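Local coordinates for peroxisomal membrane protein LPX1 (Saccharomyces cerevisiae, PDB 2Y6U) that hydrolyses ester bonds of lipids as a peroxisomal alpha/beta hydrolase with acyl esterase, lipase and phospholipase A activity, at residues Gln94-Asp99 and Thr110-Ile115; Asp116-Val121 and Gly148-Ala153. All coordinates share one frame; numbering follows the deposited sequence.

In the fold
Both contacts are buried in the alpha/beta hydrolase fold and share helix 114-125: contact 1 packs the turn after strand 84-92 against the chain leading into that helix, and contact 2 packs the helix itself against helix 146-157. Their centres lie 11 Å apart. Gln150 of contact 2 joins them, its NE2 standing 3.0 Å from Trp114 O and likewise 3.0 Å from Gln94 OE1, both of contact 1; the second of these bonds is weak. Trp114 CE3 lies 3.5 Å from Phe149 CG, the rings meeting edge-to-face. The Gly-x-Ser-x-Gly sequence Gly143-Gly147, probably the nucleophile elbow, ends at the start of helix 146-157 and is touched by the Gln150 side chain.

Contact 1 of 2, residues Gln94-Asp99 and Thr110-Ile115; sequences QVNHGD and TNFNWI
Phe112 presents its ring to three consecutive residues of the turn, Gln94, Val95 and Asn96. The two amides meet the ring differently, one over a face and one at the edge. Asn96 holds its amide tilted over one face, the two planes 41° apart: OD1 sits 3.6 Å above the ring plane over its centre, and Asn96 ND2 comes within 3.5 Å of Phe112 CG. Gln94 instead approaches the rim, where its OE1 lies in the ring plane 3.8 Å from Phe112 CZ; this oxygen also accepts a weak hydrogen bond from Gln150 NE2. The apolar part is supplied by Val95, whose CG2 meets Phe112 CE1 obliquely at 3.9 Å. Phe112 reaches all three because its CG is anti to the backbone N (chi1 176°), which carries the ring across to the turn.

Within the type I beta turn from Gln94 to His97, the backbone bond from His97 N to Gln94 O (2.9 Å) closes the turn. The Asn96 amide has a partner at each end: OD1 accepts a weak bond from His97 ND1 (2.8 Å), while ND2 is hydrogen-bonded to Gln261. A serine in place of Phe112 would probably leave the Asn96 amide without the ring face beneath it and open a gap beside Val95 CG2.

In this alpha/beta hydrolase fold the contact joins the turn after strand 84-92 to the lead-in of helix 114-125. Phe112 stands two residues before that helix, next to the N-cap Asn113. Met146 of helix 146-157 touches both Gln94 and Phe112, and Val95 packs on Asp120 of helix 114-125.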
# COMPACT_ATOMS: atom_id res chain seq x y z
N GLN A 94 11.10 -5.02 12.67
CA GLN A 94 11.35 -4.84 11.22
C GLN A 94 12.24 -6.00 10.75
O GLN A 94 12.95 -6.63 11.55
CB GLN A 94 12.08 -3.53 11.03
CG GLN A 94 11.22 -2.29 11.32
CD GLN A 94 10.06 -2.23 10.34
OE1 GLN A 94 10.23 -2.14 9.13
NE2 GLN A 94 8.86 -2.25 10.87
N VAL A 95 12.26 -6.26 9.42
CA VAL A 95 12.89 -7.46 8.86
C VAL A 95 14.34 -7.63 9.25
O VAL A 95 14.80 -8.76 9.39
CB VAL A 95 12.80 -7.53 7.29
CG1 VAL A 95 11.35 -7.81 6.79
CG2 VAL A 95 13.44 -6.29 6.65
N ASN A 96 15.06 -6.51 9.44
CA ASN A 96 16.44 -6.57 9.78
C ASN A 96 16.81 -6.27 11.23
O ASN A 96 17.93 -5.90 11.52
CB ASN A 96 17.22 -5.67 8.77
CG ASN A 96 16.87 -4.23 8.90
OD1 ASN A 96 15.85 -3.90 9.47
ND2 ASN A 96 17.77 -3.35 8.43
N HIS A 97 15.82 -6.38 12.11
CA HIS A 97 15.94 -6.15 13.55
C HIS A 97 15.43 -7.37 14.38
O HIS A 97 14.54 -8.07 13.94
CB HIS A 97 15.15 -4.91 13.98
CG HIS A 97 15.74 -3.61 13.49
ND1 HIS A 97 15.65 -3.21 12.16
CD2 HIS A 97 16.34 -2.58 14.15
CE1 HIS A 97 16.30 -2.06 12.02
NE2 HIS A 97 16.64 -1.61 13.22
N GLY A 98 15.95 -7.54 15.59
CA GLY A 98 15.29 -8.41 16.59
C GLY A 98 15.11 -9.81 16.05
O GLY A 98 16.01 -10.38 15.44
N ASP A 99 13.93 -10.38 16.32
CA ASP A 99 13.66 -11.79 16.03
C ASP A 99 13.45 -11.93 14.56
O ASP A 99 13.68 -13.04 14.00
CB ASP A 99 12.48 -12.30 16.85
CG ASP A 99 12.82 -12.47 18.34
OD1 ASP A 99 13.97 -12.82 18.69
OD2 ASP A 99 11.91 -12.27 19.16
N THR A 110 21.51 -5.14 1.07
CA THR A 110 22.02 -3.84 1.53
C THR A 110 20.94 -2.73 1.47
O THR A 110 21.10 -1.68 2.08
CB THR A 110 23.19 -3.42 0.71
OG1 THR A 110 22.79 -3.37 -0.66
CG2 THR A 110 24.32 -4.49 0.90
N ASN A 111 19.82 -3.00 0.85
CA ASN A 111 18.86 -1.91 0.64
C ASN A 111 17.68 -2.08 1.64
O ASN A 111 16.73 -2.75 1.30
CB ASN A 111 18.45 -1.92 -0.85
CG ASN A 111 17.44 -0.71 -1.28
OD1 ASN A 111 17.14 0.07 -0.46
ND2 ASN A 111 17.13 -0.59 -2.58
N PHE A 112 17.71 -1.44 2.81
CA PHE A 112 16.56 -1.45 3.66
C PHE A 112 15.77 -0.13 3.50
O PHE A 112 16.22 0.97 3.90
CB PHE A 112 16.96 -1.69 5.11
CG PHE A 112 15.84 -1.62 6.05
CD1 PHE A 112 14.76 -2.47 5.93
CD2 PHE A 112 15.79 -0.63 6.99
CE1 PHE A 112 13.67 -2.35 6.77
CE2 PHE A 112 14.75 -0.59 7.90
CZ PHE A 112 13.71 -1.36 7.79
N ASN A 113 14.61 -0.25 2.84
CA ASN A 113 13.84 0.91 2.43
C ASN A 113 12.72 1.02 3.51
O ASN A 113 11.90 0.10 3.71
CB ASN A 113 13.27 0.64 1.01
CG ASN A 113 12.33 1.73 0.55
OD1 ASN A 113 11.32 2.00 1.26
ND2 ASN A 113 12.56 2.29 -0.64
N TRP A 114 12.65 2.14 4.21
CA TRP A 114 11.77 2.19 5.39
C TRP A 114 10.31 2.12 4.95
O TRP A 114 9.46 1.74 5.79
CB TRP A 114 12.00 3.47 6.18
CG TRP A 114 13.32 3.60 6.84
CD1 TRP A 114 14.37 2.70 6.80
CD2 TRP A 114 13.71 4.64 7.68
NE1 TRP A 114 15.44 3.20 7.49
CE2 TRP A 114 15.05 4.34 8.12
CE3 TRP A 114 13.11 5.82 8.11
CZ2 TRP A 114 15.75 5.19 8.94
CZ3 TRP A 114 13.75 6.61 8.99
CH2 TRP A 114 15.13 6.34 9.36
N ILE A 115 10.01 2.50 3.70
CA ILE A 115 8.65 2.42 3.15
C ILE A 115 8.23 0.94 2.98
O ILE A 115 7.09 0.56 3.26
CB ILE A 115 8.42 3.23 1.94
CG1 ILE A 115 8.76 4.73 2.17
CG2 ILE A 115 6.89 3.09 1.49
CD1 ILE A 115 8.77 5.58 0.94

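Contact 2 of 2, residues Asp116-Val121 and Gly148-Ala153; sequences DGARDV and GFQALA
Segments 116-121 and 148-153, pieces of helices 114-125 and 146-157, cross at -67° with their axes 8.8 Å apart at closest approach, and their nearest CA atoms, those of Ala118 and Gln150, are separated by 5.1 Å. They are part of the helical layer of the alpha/beta hydrolase fold; helix 146-157 begins within what is probably the nucleophile elbow, and strand 137-144 lies between the two helices in the chain. Small residues allow this approach. Ala118 points its methyl at the second helix, where CB lies 3.7 Å from Ala153 CB and 3.8 Å from the carbonyl oxygen of Gln150. Cys154 and Leu276 extend this apolar patch, the former touching Ala118 and the latter Ala153.

Gln150 reaches across to Gly117, toward the N-terminal end of segment 116-121. CG lies anti to its own carbonyl carbon (chi1 -64°) and the chain is extended beyond it (chi2 175°), a course that brings NE2 over the backbone of Gly117, 3.5 Å from its CA. A CB on Gly117 would fall only 2.3 Å from Gln150 NE2, so a side chain here would probably collide with the amide. The buried NE2 is satisfied chiefly by the carbonyl oxygen of Trp114, in the first turn of helix 114-125, so the amide ties the start of one helix to the flank of the other.

On the side of helix 116-121 turned from this contact, Arg119 bonds Leu157 O of the second subunit through NH1. Its NH2 forms a salt bridge with Asp116 OD1 at 2.7 Å; Asp116 OD1 accepts through its anti lone pair and lies almost exactly in the guanidinium plane of Arg119.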
# COMPACT_ATOMS: atom_id res chain seq x y z
N ASP A 116 9.14 0.11 2.50
CA ASP A 116 8.93 -1.38 2.50
C ASP A 116 8.60 -1.84 3.94
O ASP A 116 7.68 -2.64 4.16
CB ASP A 116 10.16 -2.13 2.05
CG ASP A 116 10.50 -1.93 0.59
OD1 ASP A 116 9.81 -1.20 -0.18
OD2 ASP A 116 11.61 -2.46 0.18
N GLY A 117 9.34 -1.35 4.92
CA GLY A 117 9.07 -1.67 6.30
C GLY A 117 7.65 -1.20 6.76
O GLY A 117 6.98 -1.88 7.51
N ALA A 118 7.18 -0.03 6.29
CA ALA A 118 5.81 0.38 6.51
C ALA A 118 4.81 -0.52 5.85
O ALA A 118 3.75 -0.89 6.48
CB ALA A 118 5.56 1.88 6.13
N ARG A 119 5.08 -0.97 4.64
CA ARG A 119 4.26 -2.01 4.06
C ARG A 119 4.17 -3.32 4.94
O ARG A 119 3.11 -3.99 4.97
CB ARG A 119 4.63 -2.34 2.58
CG ARG A 119 4.33 -1.22 1.57
CD ARG A 119 4.37 -1.50 0.04
NE ARG A 119 5.75 -1.18 -0.26
CZ ARG A 119 6.22 -0.05 -0.71
NH1 ARG A 119 5.52 0.93 -1.04
NH2 ARG A 119 7.49 0.09 -0.72
N ASP A 120 5.26 -3.67 5.57
CA ASP A 120 5.28 -4.84 6.49
C ASP A 120 4.33 -4.62 7.69
O ASP A 120 3.55 -5.51 8.06
CB ASP A 120 6.70 -5.05 6.99
CG ASP A 120 7.66 -5.51 5.86
OD1 ASP A 120 7.17 -6.04 4.83
OD2 ASP A 120 8.88 -5.26 6.01
N VAL A 121 4.38 -3.39 8.22
CA VAL A 121 3.57 -3.00 9.33
C VAL A 121 2.14 -3.13 8.91
O VAL A 121 1.28 -3.65 9.67
CB VAL A 121 3.88 -1.62 9.82
CG1 VAL A 121 2.81 -1.19 10.92
CG2 VAL A 121 5.35 -1.57 10.50
N GLY A 148 8.71 6.24 13.64
CA GLY A 148 7.91 7.46 13.48
C GLY A 148 7.75 7.76 12.02
O GLY A 148 6.63 8.11 11.57
N PHE A 149 8.86 7.75 11.29
CA PHE A 149 8.75 7.84 9.80
C PHE A 149 7.68 6.81 9.33
O PHE A 149 6.82 7.12 8.46
CB PHE A 149 10.11 7.57 9.18
CG PHE A 149 10.15 7.63 7.68
CD1 PHE A 149 9.61 6.56 6.91
CD2 PHE A 149 10.74 8.70 7.02
CE1 PHE A 149 9.69 6.61 5.51
CE2 PHE A 149 10.83 8.75 5.64
CZ PHE A 149 10.30 7.70 4.87
N GLN A 150 7.83 5.56 9.78
CA GLN A 150 6.96 4.47 9.31
C GLN A 150 5.51 4.61 9.68
O GLN A 150 4.67 4.30 8.88
CB GLN A 150 7.53 3.12 9.70
CG GLN A 150 8.87 2.86 9.01
CD GLN A 150 9.51 1.58 9.47
OE1 GLN A 150 9.53 1.29 10.67
NE2 GLN A 150 10.08 0.84 8.56
N ALA A 151 5.25 5.22 10.84
CA ALA A 151 3.87 5.54 11.24
C ALA A 151 3.21 6.46 10.21
O ALA A 151 2.09 6.25 9.82
CB ALA A 151 3.83 6.18 12.65
N LEU A 152 3.90 7.55 9.87
CA LEU A 152 3.45 8.45 8.82
C LEU A 152 3.24 7.76 7.46
O LEU A 152 2.20 7.91 6.82
CB LEU A 152 4.44 9.62 8.65
CG LEU A 152 4.52 10.61 9.78
CD1 LEU A 152 5.82 11.51 9.70
CD2 LEU A 152 3.21 11.49 9.79
N ALA A 153 4.21 6.92 7.08
CA ALA A 153 4.10 6.22 5.81
C ALA A 153 2.96 5.23 5.78
O ALA A 153 2.31 5.08 4.76
CB ALA A 153 5.45 5.52 5.44